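Local coordinates for protein putative SAM-dependent O-methyltranferase (Podospora anserina, PDB 4YMH) that binds S-adenosyl-L-homocysteine and probably transfers methyl groups from S-adenosylmethionine to oxygen acceptors, at residues A[176-180]-A[197-201]; A[169-175]-A[226-231]; A[39-43]-A[102-106]; A[74-80]-A[107-111]; A[130-134]-A[156-162]. All coordinates share one frame; numbering follows the deposited sequence.

How the interactions relate
All five contacts lie in one Rossmann-like methyltransferase domain. Interactions 3 and 4 touch the ligand or its pocket. They are neighbours, with centres about 9 Å apart. Both use helix 101-114. Met103 of interaction 3 touches the S-adenosyl-L-homocysteine that Ser79 of interaction 4 holds. Interaction 2 pairs strands 167-171 and 228-233, and the side chain of Asp172 is about 5 Å from the ligand. Interaction 1 lies within the chain loop that interaction 2 closes. The two join directly, Thr180 OG1 lying 2.6 Å from Val174 O, and Arg177 forms a salt bridge with Asp226. Interaction 5 packs on interaction 2, with Ile157 CG2 3.9 Å from Ile169 CD1.

Interaction 1 (A[176-180]-A[197-201]); sequences ARGLT and WNGCG
Arg177 lies across the indole of Trp197. Its CG sits over the ring face as a CH-pi contact, 3.9 Å from the centroid of the five-membered ring and only 9° off the normal. The chain then bends at chi2 (-66°), which carries the guanidinium out past the CZ2 rim of the indole. Trp197 CZ2 lies over one guanidinium face, 3.4 Å from Arg177 CZ. The guanidinium and ring planes are 36° apart, so the two groups are not stacked flat. The charge itself has its partner elsewhere, because NH1 forms a salt bridge with Asp226.

Apolar contacts fill in beside the indole. Ala176 CB is 3.8 Å from Trp197 CE3, and it also reaches the backbone of the helix turn at Trp197 O and Gly201 N. Leu179 CD1 packs 3.7 Å from Trp197 CB and runs on past the side-chain amide of Asn198.

Backbone closeness depends on Gly201. The CA atoms of Thr180 and Gly201 are 3.6 Å apart, and a CB on Gly201 would run into Leu179 C and Thr180 N. Thr180 OG1 rests 3.4 Å from Gly201 CA, while its hydrogen bond goes to Val174 O.

No direct hydrogen bond joins the two segments. A water lies between them, 2.7 Å from Leu179 O and 2.8 Å from Asn198 OD1.

The contact fastens the loop after strand 167-171 against the early turns of helix 194-212. Leu204, one turn further along that helix, meets Ala176 and Thr180, and Tyr19 of the second subunit packs on Thr180.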
# COMPACT_ATOMS: atom_id res chain seq x y z
N ALA A 176 -9.54 -11.23 7.04
CA ALA A 176 -10.41 -12.41 6.97
C ALA A 176 -11.81 -12.01 6.49
O ALA A 176 -12.82 -12.30 7.13
CB ALA A 176 -10.49 -13.11 8.34
N ARG A 177 -11.84 -11.27 5.38
CA ARG A 177 -13.05 -10.77 4.73
C ARG A 177 -13.79 -9.70 5.53
O ARG A 177 -14.89 -9.28 5.16
CB ARG A 177 -14.00 -11.94 4.43
CG ARG A 177 -13.33 -13.08 3.67
CD ARG A 177 -12.94 -12.65 2.28
NE ARG A 177 -12.81 -13.80 1.38
CZ ARG A 177 -11.66 -14.33 0.98
NH1 ARG A 177 -10.50 -13.81 1.38
NH2 ARG A 177 -11.66 -15.38 0.16
N GLY A 178 -13.17 -9.25 6.62
CA GLY A 178 -13.78 -8.30 7.53
C GLY A 178 -14.02 -8.92 8.89
O GLY A 178 -14.19 -8.23 9.88
N LEU A 179 -13.98 -10.25 8.97
CA LEU A 179 -14.37 -10.91 10.21
C LEU A 179 -13.31 -10.83 11.30
O LEU A 179 -13.62 -11.06 12.49
CB LEU A 179 -14.74 -12.38 9.92
CG LEU A 179 -15.90 -12.58 8.94
CD1 LEU A 179 -16.31 -14.07 8.89
CD2 LEU A 179 -17.09 -11.71 9.28
N THR A 180 -12.08 -10.48 10.94
CA THR A 180 -11.05 -10.18 11.94
C THR A 180 -11.49 -9.03 12.84
O THR A 180 -11.25 -9.03 14.06
CB THR A 180 -9.69 -9.83 11.28
OG1 THR A 180 -9.17 -10.99 10.62
CG2 THR A 180 -8.69 -9.35 12.32
N TRP A 197 -13.99 -18.54 8.01
CA TRP A 197 -13.38 -17.21 8.06
C TRP A 197 -13.50 -16.57 9.45
O TRP A 197 -12.67 -15.75 9.81
CB TRP A 197 -13.99 -16.29 6.99
CG TRP A 197 -13.43 -16.59 5.62
CD1 TRP A 197 -14.11 -17.10 4.56
CD2 TRP A 197 -12.08 -16.41 5.20
NE1 TRP A 197 -13.25 -17.25 3.49
CE2 TRP A 197 -12.00 -16.83 3.85
CE3 TRP A 197 -10.93 -15.92 5.82
CZ2 TRP A 197 -10.82 -16.78 3.12
CZ3 TRP A 197 -9.75 -15.87 5.10
CH2 TRP A 197 -9.70 -16.30 3.76
N ASN A 198 -14.51 -16.95 10.22
CA ASN A 198 -14.63 -16.44 11.58
C ASN A 198 -13.50 -16.99 12.45
O ASN A 198 -12.93 -16.26 13.27
CB ASN A 198 -15.99 -16.83 12.19
CG ASN A 198 -17.01 -15.71 12.09
OD1 ASN A 198 -16.75 -14.57 12.49
ND2 ASN A 198 -18.17 -16.03 11.55
N GLY A 199 -13.20 -18.27 12.27
CA GLY A 199 -12.04 -18.86 12.93
C GLY A 199 -10.76 -18.12 12.58
O GLY A 199 -9.95 -17.74 13.46
N CYS A 200 -10.56 -17.91 11.27
CA CYS A 200 -9.40 -17.16 10.81
C CYS A 200 -9.36 -15.77 11.44
O CYS A 200 -8.32 -15.32 11.87
CB CYS A 200 -9.39 -17.04 9.29
SG CYS A 200 -9.04 -18.62 8.47
N GLY A 201 -10.51 -15.11 11.51
CA GLY A 201 -10.56 -13.77 12.04
C GLY A 201 -10.18 -13.71 13.50
O GLY A 201 -9.51 -12.78 13.92
O HOH W 1 -15.24 -12.72 13.93

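Interaction 2 (A[169-175]-A[226-231]); sequences ILCDNVF and DGVTQI
Ile169 and Ile231 face each other as an antiparallel hydrogen-bonded pair, joined by two backbone bonds of 2.9 Å. Cys171 and Thr229 form the next such pair, and Leu170 with Gln230 is the non-hydrogen-bonded pair between them. On the Ile169 face, Cys171 SG reaches Ile231 CD1 at 4.0 Å. On the other face, Leu170 CD2 lies alongside Gln230 CG.

Past the strands the chains stay joined. Val174 N bonds to Gly227 O from above the carbonyl plane, and Phe175 N bonds to Asp226 O at 2.8 Å. The Phe175 ring lies with its face on Gly227, whose CA is 3.6 Å from the ring centroid. A CB on Gly227 would collide with that ring. Replacing Phe175 by an alanine is likely to strip the aromatic face from Gly227 CA and open a gap beside it.

The pair belongs to the class I methyltransferase sheet of order 3-2-1-4-5-7-6, in which 228-233 runs antiparallel to 167-171.

Asn173 ND2 gives a nearly straight bond of 2.7 Å (168°) to the anti lone pair of Asp226 OD2, the same oxygen that pairs with Arg177. Asp226 CG is anti to its N (chi1 -169°), which directs the carboxylate at Asn173. The amide and carboxylate planes are 69° apart. A water accepts from both Asn173 N and Asp226 N. Asp172 and Asn173 touch Asp144, a grouping consistent with the metal site of cation-dependent relatives, although no metal is bound here.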
# COMPACT_ATOMS: atom_id res chain seq x y z
N ILE A 169 8.03 -7.35 5.87
CA ILE A 169 7.13 -8.49 5.86
C ILE A 169 5.76 -8.00 5.43
O ILE A 169 5.25 -7.03 5.96
CB ILE A 169 7.00 -9.15 7.23
CG1 ILE A 169 8.37 -9.42 7.84
CG2 ILE A 169 6.17 -10.46 7.09
CD1 ILE A 169 8.30 -9.94 9.26
N LEU A 170 5.16 -8.70 4.47
CA LEU A 170 3.81 -8.42 4.01
C LEU A 170 2.94 -9.61 4.34
O LEU A 170 3.19 -10.70 3.86
CB LEU A 170 3.79 -8.17 2.50
CG LEU A 170 4.69 -7.02 2.05
CD1 LEU A 170 4.82 -6.98 0.54
CD2 LEU A 170 4.16 -5.68 2.59
N CYS A 171 1.93 -9.39 5.17
CA CYS A 171 1.01 -10.46 5.57
C CYS A 171 -0.34 -10.26 4.90
O CYS A 171 -0.97 -9.21 5.06
CB CYS A 171 0.86 -10.50 7.09
SG CYS A 171 2.44 -10.56 8.00
N ASP A 172 -0.80 -11.28 4.18
CA ASP A 172 -2.00 -11.19 3.35
C ASP A 172 -3.26 -11.73 4.04
O ASP A 172 -3.18 -12.56 4.95
CB ASP A 172 -1.75 -11.95 2.04
CG ASP A 172 -2.60 -11.46 0.91
OD1 ASP A 172 -2.98 -10.28 0.92
OD2 ASP A 172 -2.89 -12.27 -0.01
N ASN A 173 -4.43 -11.26 3.60
CA ASN A 173 -5.72 -11.70 4.14
C ASN A 173 -5.93 -11.45 5.62
O ASN A 173 -6.70 -12.17 6.27
CB ASN A 173 -5.92 -13.20 3.90
CG ASN A 173 -5.96 -13.54 2.43
OD1 ASN A 173 -5.07 -14.22 1.91
ND2 ASN A 173 -7.00 -13.07 1.75
N VAL A 174 -5.28 -10.43 6.18
CA VAL A 174 -5.37 -10.22 7.62
C VAL A 174 -6.78 -9.84 8.09
O VAL A 174 -7.14 -10.06 9.26
CB VAL A 174 -4.29 -9.18 8.06
CG1 VAL A 174 -4.33 -8.90 9.55
CG2 VAL A 174 -2.92 -9.73 7.70
N PHE A 175 -7.60 -9.30 7.19
CA PHE A 175 -8.97 -8.92 7.56
C PHE A 175 -9.92 -10.11 7.66
O PHE A 175 -10.99 -9.99 8.24
CB PHE A 175 -9.56 -7.95 6.53
CG PHE A 175 -9.06 -6.53 6.66
CD1 PHE A 175 -8.32 -6.12 7.76
CD2 PHE A 175 -9.35 -5.60 5.68
CE1 PHE A 175 -7.88 -4.81 7.87
CE2 PHE A 175 -8.90 -4.29 5.78
CZ PHE A 175 -8.17 -3.89 6.88
N ASP A 226 -7.50 -7.83 1.02
CA ASP A 226 -8.18 -8.47 2.15
C ASP A 226 -7.43 -8.14 3.45
O ASP A 226 -7.43 -8.92 4.40
CB ASP A 226 -8.27 -9.99 1.92
CG ASP A 226 -9.20 -10.71 2.92
OD1 ASP A 226 -10.11 -10.07 3.49
OD2 ASP A 226 -8.99 -11.93 3.12
N GLY A 227 -6.80 -6.97 3.48
CA GLY A 227 -6.04 -6.54 4.65
C GLY A 227 -4.59 -6.97 4.52
O GLY A 227 -4.31 -8.16 4.43
N VAL A 228 -3.67 -6.01 4.51
CA VAL A 228 -2.26 -6.35 4.38
C VAL A 228 -1.47 -5.73 5.52
O VAL A 228 -1.40 -4.51 5.64
CB VAL A 228 -1.68 -5.85 3.04
CG1 VAL A 228 -0.17 -6.13 2.97
CG2 VAL A 228 -2.44 -6.50 1.86
N THR A 229 -0.89 -6.57 6.36
CA THR A 229 -0.05 -6.05 7.43
C THR A 229 1.39 -5.90 6.94
O THR A 229 2.01 -6.86 6.50
CB THR A 229 -0.09 -6.94 8.68
OG1 THR A 229 -1.45 -7.08 9.12
CG2 THR A 229 0.72 -6.30 9.78
N GLN A 230 1.91 -4.68 7.02
CA GLN A 230 3.32 -4.38 6.72
C GLN A 230 4.10 -4.36 8.02
O GLN A 230 3.70 -3.69 8.98
CB GLN A 230 3.47 -3.02 6.01
CG GLN A 230 2.68 -2.93 4.71
CD GLN A 230 2.87 -1.62 3.98
OE1 GLN A 230 3.51 -0.69 4.48
NE2 GLN A 230 2.34 -1.54 2.77
N ILE A 231 5.22 -5.07 8.05
CA ILE A 231 6.04 -5.13 9.26
C ILE A 231 7.48 -4.78 8.90
O ILE A 231 8.02 -5.31 7.93
CB ILE A 231 6.00 -6.53 9.91
CG1 ILE A 231 4.56 -6.96 10.20
CG2 ILE A 231 6.85 -6.55 11.17
CD1 ILE A 231 4.43 -8.41 10.70
O HOH W 2 -5.12 -9.32 1.43

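Interaction 3 (A[39-43]-A[102-106]); sequences RTRFP and KMIAA
Phe42 and Met103 reach toward each other from opposite directions. The methionine ends over one face of the phenylalanine ring, its CE offset toward the rim. This CE is 3.7 Å from the ring centroid and 21° off the normal, which makes a CH-pi contact. SD lies over the same face at 4.2 Å from the centroid, so the pair is also a Met-aromatic contact. The methionine reaches there because its chain bends at chi2 and again at chi3 (-68°), which turns the thioether onto the ring. The nearest atoms are Phe42 CZ and Met103 CE, 3.5 Å apart.

The opposite face of the ring is taken by Arg41, whose CG lies over it toward the rim. The Phe42 ring is thus held between the arginine stem and the methionine end. At the ring edge, near its plane, Ala106 CB meets Phe42 CZ at 3.7 Å. Lys102 CG is 4.0 Å from Phe42 CE1. Arg41 NH1 approaches Ala106 CB at 4.1 Å.

No hydrogen bond crosses between the segments. The backbones stand apart, with CA atoms no closer than 9.4 Å (Arg41 to Ala106), and side chains alone bridge them.

Met103 also touches Tyr75, Glu98 and the bound S-adenosyl-L-homocysteine. Phe42 is the first residue past helix 29-41, so the contact lays the end of that helix against the first turns of helix 101-114, beside the end of strand 93-98.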
# COMPACT_ATOMS: atom_id res chain seq x y z
N ARG A 39 -7.49 -21.43 -11.85
CA ARG A 39 -8.92 -21.33 -11.59
C ARG A 39 -9.71 -22.47 -12.24
O ARG A 39 -10.73 -22.90 -11.71
CB ARG A 39 -9.46 -19.98 -12.06
CG ARG A 39 -8.83 -18.82 -11.32
CD ARG A 39 -9.23 -17.49 -11.89
NE ARG A 39 -10.57 -17.08 -11.46
CZ ARG A 39 -11.55 -16.76 -12.29
NH1 ARG A 39 -11.36 -16.81 -13.61
NH2 ARG A 39 -12.73 -16.40 -11.81
N THR A 40 -9.23 -22.97 -13.37
CA THR A 40 -9.90 -24.10 -14.01
C THR A 40 -9.58 -25.42 -13.29
O THR A 40 -10.45 -26.28 -13.13
CB THR A 40 -9.51 -24.22 -15.50
OG1 THR A 40 -9.85 -23.01 -16.18
CG2 THR A 40 -10.23 -25.38 -16.16
N ARG A 41 -8.34 -25.55 -12.84
CA ARG A 41 -7.86 -26.79 -12.25
C ARG A 41 -8.42 -27.04 -10.85
O ARG A 41 -8.73 -28.18 -10.49
CB ARG A 41 -6.33 -26.81 -12.21
CG ARG A 41 -5.73 -28.09 -11.63
CD ARG A 41 -5.25 -29.05 -12.72
NE ARG A 41 -4.65 -30.26 -12.17
CZ ARG A 41 -3.40 -30.33 -11.69
NH1 ARG A 41 -2.62 -29.27 -11.70
NH2 ARG A 41 -2.94 -31.48 -11.21
N PHE A 42 -8.56 -25.98 -10.05
CA PHE A 42 -8.92 -26.17 -8.65
C PHE A 42 -10.25 -25.54 -8.23
O PHE A 42 -10.55 -24.41 -8.60
CB PHE A 42 -7.79 -25.65 -7.76
CG PHE A 42 -6.49 -26.38 -7.96
CD1 PHE A 42 -6.31 -27.64 -7.44
CD2 PHE A 42 -5.46 -25.81 -8.70
CE1 PHE A 42 -5.13 -28.33 -7.62
CE2 PHE A 42 -4.27 -26.49 -8.89
CZ PHE A 42 -4.11 -27.75 -8.35
N PRO A 43 -11.04 -26.29 -7.44
CA PRO A 43 -12.32 -25.83 -6.89
C PRO A 43 -12.12 -24.79 -5.80
O PRO A 43 -12.99 -23.93 -5.60
CB PRO A 43 -12.94 -27.11 -6.33
CG PRO A 43 -11.77 -27.96 -5.97
CD PRO A 43 -10.71 -27.66 -7.00
N LYS A 102 -0.74 -32.15 -3.02
CA LYS A 102 -1.46 -31.73 -4.21
C LYS A 102 -0.92 -30.41 -4.79
O LYS A 102 -0.64 -30.30 -6.00
CB LYS A 102 -2.95 -31.62 -3.88
CG LYS A 102 -3.81 -30.90 -4.90
CD LYS A 102 -5.27 -30.88 -4.44
CE LYS A 102 -5.40 -30.26 -3.05
NZ LYS A 102 -6.81 -30.24 -2.55
N MET A 103 -0.74 -29.41 -3.92
CA MET A 103 -0.31 -28.09 -4.39
C MET A 103 1.18 -28.06 -4.71
O MET A 103 1.61 -27.33 -5.58
CB MET A 103 -0.65 -27.00 -3.36
CG MET A 103 -2.15 -26.83 -3.12
SD MET A 103 -3.21 -27.18 -4.55
CE MET A 103 -2.78 -25.84 -5.68
N ILE A 104 1.96 -28.88 -4.01
CA ILE A 104 3.38 -29.04 -4.32
C ILE A 104 3.57 -29.62 -5.74
O ILE A 104 4.36 -29.10 -6.53
CB ILE A 104 4.06 -29.95 -3.28
CG1 ILE A 104 4.25 -29.20 -1.96
CG2 ILE A 104 5.40 -30.47 -3.81
CD1 ILE A 104 4.56 -30.10 -0.79
N ALA A 105 2.83 -30.68 -6.05
CA ALA A 105 2.87 -31.27 -7.40
C ALA A 105 2.46 -30.23 -8.45
O ALA A 105 3.17 -30.03 -9.46
CB ALA A 105 1.98 -32.49 -7.48
N ALA A 106 1.33 -29.57 -8.19
CA ALA A 106 0.86 -28.50 -9.08
C ALA A 106 1.92 -27.42 -9.34
O ALA A 106 2.16 -27.02 -10.48
CB ALA A 106 -0.40 -27.85 -8.50

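Interaction 4 (A[74-80]-A[107-111]); sequences CYSGYSA and SREAF. With SAH (S-adenosyl-L-homocysteine), chain E.
Ser107 meets the tight loop that leads from strand 68-72 into helix 78-86. Cys74 to Gly77 form a type II' turn there. This is the glycine-containing cofactor loop of the Rossmann-like methyltransferase fold, with Gly77 as N-cap of the helix.

Ser107 points its OG into the turn. OG lies 2.8 Å from Tyr75 O and 3.4 Å from Cys74 SG, and it is hydrogen-bonded to Met103 O in its own helix. With chi1 at -71° the OG sits beside the backbone N of Ser107, anti to the carbonyl carbon, which brings it close to the Ser76-Gly77 peptide, 3.2 Å from Ser76 C.

Ala110, nearly one turn on, adds a light contact of its CB with Ser76 O.

Phe111 carries the apolar half. Its CZ packs 3.7 Å from Ala80 CB and 3.9 Å from Cys74 SG, an oblique sulfur-aromatic contact. Gly77 O lies at the ring edge, near its plane, and Ser107 O lies over one ring face. A CB on Gly77 would be tight against Phe111 CE1. With an alanine here, the space between Ala80 and Cys74 would probably be left unfilled, and the Cys74 sulfur would lose its aromatic neighbour. Val116 and, on strand 120-124, Val120 also touch the Phe111 side chain.

The far side of the loop faces the ligand. The Tyr75 ring turns its edge to SAH O3', with CD1 3.3 Å from it. Ser79 OG, which also bonds to Glu71, accepts a hydrogen bond of 3.0 Å from SAH N.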
# COMPACT_ATOMS: atom_id res chain seq x y z
N CYS A 74 2.53 -21.50 -0.86
CA CYS A 74 2.76 -21.42 -2.30
C CYS A 74 1.47 -21.59 -3.12
O CYS A 74 1.31 -20.94 -4.15
CB CYS A 74 3.79 -22.48 -2.73
SG CYS A 74 4.31 -22.37 -4.45
N TYR A 75 0.56 -22.43 -2.62
CA TYR A 75 -0.62 -22.90 -3.36
C TYR A 75 -0.24 -23.38 -4.75
O TYR A 75 0.46 -24.39 -4.87
CB TYR A 75 -1.69 -21.80 -3.44
CG TYR A 75 -3.03 -22.31 -3.91
CD1 TYR A 75 -3.68 -23.33 -3.22
CD2 TYR A 75 -3.65 -21.78 -5.04
CE1 TYR A 75 -4.91 -23.81 -3.64
CE2 TYR A 75 -4.89 -22.27 -5.47
CZ TYR A 75 -5.51 -23.27 -4.76
OH TYR A 75 -6.73 -23.75 -5.17
N SER A 76 -0.66 -22.68 -5.80
CA SER A 76 -0.36 -23.14 -7.17
C SER A 76 0.85 -22.44 -7.80
O SER A 76 1.20 -22.71 -8.95
CB SER A 76 -1.58 -22.95 -8.08
OG SER A 76 -1.64 -21.63 -8.59
N GLY A 77 1.51 -21.58 -7.04
CA GLY A 77 2.71 -20.90 -7.51
C GLY A 77 2.51 -19.51 -8.10
O GLY A 77 3.46 -18.89 -8.57
N TYR A 78 1.27 -19.02 -8.09
CA TYR A 78 0.96 -17.70 -8.68
C TYR A 78 1.78 -16.56 -8.09
O TYR A 78 2.38 -15.76 -8.84
CB TYR A 78 -0.53 -17.39 -8.52
CG TYR A 78 -0.94 -16.00 -8.98
CD1 TYR A 78 -0.92 -15.66 -10.33
CD2 TYR A 78 -1.37 -15.04 -8.06
CE1 TYR A 78 -1.30 -14.40 -10.75
CE2 TYR A 78 -1.76 -13.77 -8.48
CZ TYR A 78 -1.72 -13.46 -9.83
OH TYR A 78 -2.10 -12.20 -10.27
N SER A 79 1.83 -16.46 -6.76
CA SER A 79 2.57 -15.34 -6.16
C SER A 79 4.08 -15.56 -6.30
O SER A 79 4.81 -14.60 -6.51
CB SER A 79 2.17 -15.11 -4.69
OG SER A 79 2.32 -16.26 -3.88
N ALA A 80 4.54 -16.81 -6.23
CA ALA A 80 5.96 -17.08 -6.51
C ALA A 80 6.35 -16.63 -7.93
O ALA A 80 7.42 -16.06 -8.12
CB ALA A 80 6.27 -18.58 -6.33
N SER A 107 2.54 -26.94 -8.27
CA SER A 107 3.50 -25.86 -8.35
C SER A 107 4.79 -26.25 -9.05
O SER A 107 5.29 -25.48 -9.86
CB SER A 107 3.83 -25.34 -6.95
OG SER A 107 2.73 -24.62 -6.43
N ARG A 108 5.33 -27.42 -8.71
CA ARG A 108 6.54 -27.89 -9.39
C ARG A 108 6.31 -28.00 -10.89
O ARG A 108 7.13 -27.55 -11.70
CB ARG A 108 7.01 -29.23 -8.82
CG ARG A 108 7.43 -29.14 -7.37
CD ARG A 108 8.26 -30.35 -6.94
NE ARG A 108 8.62 -30.26 -5.53
CZ ARG A 108 9.52 -29.41 -5.03
NH1 ARG A 108 10.15 -28.56 -5.83
NH2 ARG A 108 9.78 -29.41 -3.73
N GLU A 109 5.17 -28.59 -11.26
CA GLU A 109 4.86 -28.67 -12.69
C GLU A 109 4.74 -27.26 -13.29
O GLU A 109 5.30 -26.99 -14.36
CB GLU A 109 3.58 -29.48 -12.91
CG GLU A 109 2.92 -29.28 -14.26
CD GLU A 109 1.65 -30.11 -14.42
OE1 GLU A 109 1.24 -30.77 -13.44
OE2 GLU A 109 1.07 -30.10 -15.53
N ALA A 110 4.07 -26.35 -12.59
CA ALA A 110 3.92 -24.98 -13.06
C ALA A 110 5.26 -24.26 -13.29
O ALA A 110 5.46 -23.59 -14.30
CB ALA A 110 3.06 -24.18 -12.07
N PHE A 111 6.16 -24.41 -12.32
CA PHE A 111 7.46 -23.78 -12.38
C PHE A 111 8.23 -24.31 -13.59
O PHE A 111 8.82 -23.52 -14.34
CB PHE A 111 8.25 -24.03 -11.09
CG PHE A 111 7.68 -23.34 -9.88
CD1 PHE A 111 6.92 -22.19 -10.00
CD2 PHE A 111 7.89 -23.86 -8.61
CE1 PHE A 111 6.38 -21.55 -8.87
CE2 PHE A 111 7.36 -23.25 -7.48
CZ PHE A 111 6.60 -22.08 -7.61
N SAH E . 0.25 -17.40 -2.10
CA SAH E . -0.71 -18.02 -2.97
CB SAH E . -1.89 -18.59 -2.20
CG SAH E . -1.59 -19.28 -0.87
SD SAH E . -3.03 -20.03 -0.21
C SAH E . -1.23 -17.04 -3.99
O SAH E . -1.72 -17.45 -5.01
OXT SAH E . -1.15 -15.84 -3.76
C5' SAH E . -2.31 -20.70 1.23
C4' SAH E . -1.42 -21.91 0.99
O4' SAH E . -0.74 -22.24 2.19
C3' SAH E . -2.19 -23.14 0.60
O3' SAH E . -1.68 -23.70 -0.59
C2' SAH E . -1.98 -24.10 1.75
O2' SAH E . -1.99 -25.44 1.37
C1' SAH E . -0.68 -23.63 2.35
N9 SAH E . -0.55 -23.95 3.78
C8 SAH E . -1.50 -23.94 4.71
N7 SAH E . -1.01 -24.27 5.89
C5 SAH E . 0.28 -24.49 5.73
C6 SAH E . 1.40 -24.87 6.59
N6 SAH E . 1.17 -25.08 7.87
N1 SAH E . 2.61 -24.99 6.05
C2 SAH E . 2.80 -24.76 4.76
N3 SAH E . 1.84 -24.40 3.92
C4 SAH E . 0.58 -24.26 4.35

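Interaction 5 (A[130-134]-A[156-162]); sequences TLKTL and TILDQGL
Lys132 leans across the last turn of helix 150-159, which ends in a Schellman motif. Gly161 takes positive phi there (61°), and Leu162 N and Gly161 N bond back to Ile157 O and Leu158 O.

From its base outward, Lys132 meets two residues. CB lies 3.6 Å from Gln160 OE1. CG is also beside OE1 and packs 3.8 Å from Thr156 CG2. CE passes Thr156 OG1 at 3.9 Å. The extended chain then carries NZ away from the contact.

Leu131 supplies the buried side. Its CG is anti to the backbone N (chi1 175°), which sends the branched end toward residues 156-162. CD2 touches Thr156 CB and Ile157 CG1, while CD1 meets Leu162 CD1 at 3.8 Å. Leu162 CD2 reaches on to Leu134 CB. Leu70 and Leu97, on strands 68-72 and 93-98, lie against Leu131. The contact therefore joins the C-terminal ends of two helices on one face of the Rossmann-like sheet.

One direct hydrogen bond crosses. Gln160 NE2 donates a hydrogen bond to Lys132 O at 3.2 Å. The N-H points nearly straight at the oxygen (167°), but the donor is tilted from the carbonyl plane. The Gln160 side chain thus crosses Lys132 at about a right angle, with OE1 against the lysine CB and CG. A water adds a second link, accepting from Gln160 NE2 at 3.0 Å and donating to Leu134 O at 2.7 Å.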
# COMPACT_ATOMS: atom_id res chain seq x y z
N THR A 130 9.88 -25.95 8.81
CA THR A 130 10.88 -25.66 7.77
C THR A 130 11.39 -24.22 7.85
O THR A 130 12.56 -23.98 7.58
CB THR A 130 10.35 -25.93 6.35
OG1 THR A 130 9.22 -25.10 6.10
CG2 THR A 130 9.94 -27.40 6.21
N LEU A 131 10.52 -23.28 8.22
CA LEU A 131 10.93 -21.88 8.35
C LEU A 131 12.12 -21.73 9.30
O LEU A 131 13.03 -20.94 9.05
CB LEU A 131 9.76 -21.01 8.84
CG LEU A 131 10.03 -19.53 9.15
CD1 LEU A 131 10.42 -18.76 7.89
CD2 LEU A 131 8.80 -18.89 9.81
N LYS A 132 12.15 -22.52 10.37
CA LYS A 132 13.26 -22.48 11.32
C LYS A 132 14.58 -22.98 10.73
O LYS A 132 15.65 -22.64 11.23
CB LYS A 132 12.93 -23.29 12.58
CG LYS A 132 11.77 -22.73 13.37
CD LYS A 132 11.45 -23.58 14.59
CE LYS A 132 10.18 -23.06 15.25
NZ LYS A 132 9.92 -23.71 16.56
N THR A 133 14.50 -23.77 9.67
CA THR A 133 15.70 -24.33 9.06
C THR A 133 16.36 -23.37 8.07
O THR A 133 17.48 -23.60 7.64
CB THR A 133 15.41 -25.63 8.31
OG1 THR A 133 14.61 -25.33 7.16
CG2 THR A 133 14.69 -26.61 9.20
N LEU A 134 15.65 -22.32 7.69
CA LEU A 134 16.20 -21.38 6.71
C LEU A 134 17.39 -20.62 7.27
O LEU A 134 17.46 -20.35 8.48
CB LEU A 134 15.12 -20.42 6.24
CG LEU A 134 13.92 -21.07 5.56
CD1 LEU A 134 13.01 -20.00 4.98
CD2 LEU A 134 14.37 -22.07 4.49
N THR A 156 9.25 -16.41 14.59
CA THR A 156 10.44 -17.13 14.15
C THR A 156 11.28 -16.17 13.33
O THR A 156 12.49 -16.02 13.56
CB THR A 156 10.08 -18.39 13.33
OG1 THR A 156 9.49 -19.37 14.20
CG2 THR A 156 11.32 -19.00 12.68
N ILE A 157 10.60 -15.45 12.45
CA ILE A 157 11.29 -14.57 11.51
C ILE A 157 12.08 -13.53 12.28
O ILE A 157 13.25 -13.29 12.00
CB ILE A 157 10.30 -13.92 10.53
CG1 ILE A 157 9.85 -14.96 9.50
CG2 ILE A 157 10.92 -12.73 9.85
CD1 ILE A 157 8.61 -14.57 8.74
N LEU A 158 11.47 -12.97 13.31
CA LEU A 158 12.20 -11.94 14.02
C LEU A 158 13.25 -12.56 14.93
O LEU A 158 14.36 -12.04 15.03
CB LEU A 158 11.25 -11.06 14.82
CG LEU A 158 10.24 -10.36 13.93
CD1 LEU A 158 9.18 -9.71 14.80
CD2 LEU A 158 10.92 -9.32 13.04
N ASP A 159 12.92 -13.69 15.55
CA ASP A 159 13.82 -14.26 16.55
C ASP A 159 15.13 -14.69 15.90
O ASP A 159 16.20 -14.55 16.49
CB ASP A 159 13.19 -15.45 17.28
CG ASP A 159 12.12 -15.04 18.29
OD1 ASP A 159 11.95 -13.83 18.56
OD2 ASP A 159 11.46 -15.95 18.83
N GLN A 160 15.03 -15.23 14.68
CA GLN A 160 16.20 -15.77 13.99
C GLN A 160 16.83 -14.79 13.01
O GLN A 160 17.78 -15.14 12.31
CB GLN A 160 15.83 -17.06 13.25
CG GLN A 160 15.22 -18.10 14.15
CD GLN A 160 15.07 -19.46 13.50
OE1 GLN A 160 14.40 -20.36 14.03
NE2 GLN A 160 15.70 -19.62 12.34
N GLY A 161 16.32 -13.57 12.96
CA GLY A 161 16.86 -12.56 12.07
C GLY A 161 16.77 -12.94 10.60
O GLY A 161 17.73 -12.74 9.85
N LEU A 162 15.62 -13.47 10.19
CA LEU A 162 15.42 -13.90 8.80
C LEU A 162 14.97 -12.73 7.93
O LEU A 162 14.96 -12.81 6.71
CB LEU A 162 14.39 -15.03 8.72
CG LEU A 162 14.83 -16.43 9.17
CD1 LEU A 162 13.62 -17.36 9.28
CD2 LEU A 162 15.85 -17.00 8.21
O HOH W 3 17.80 -18.56 10.48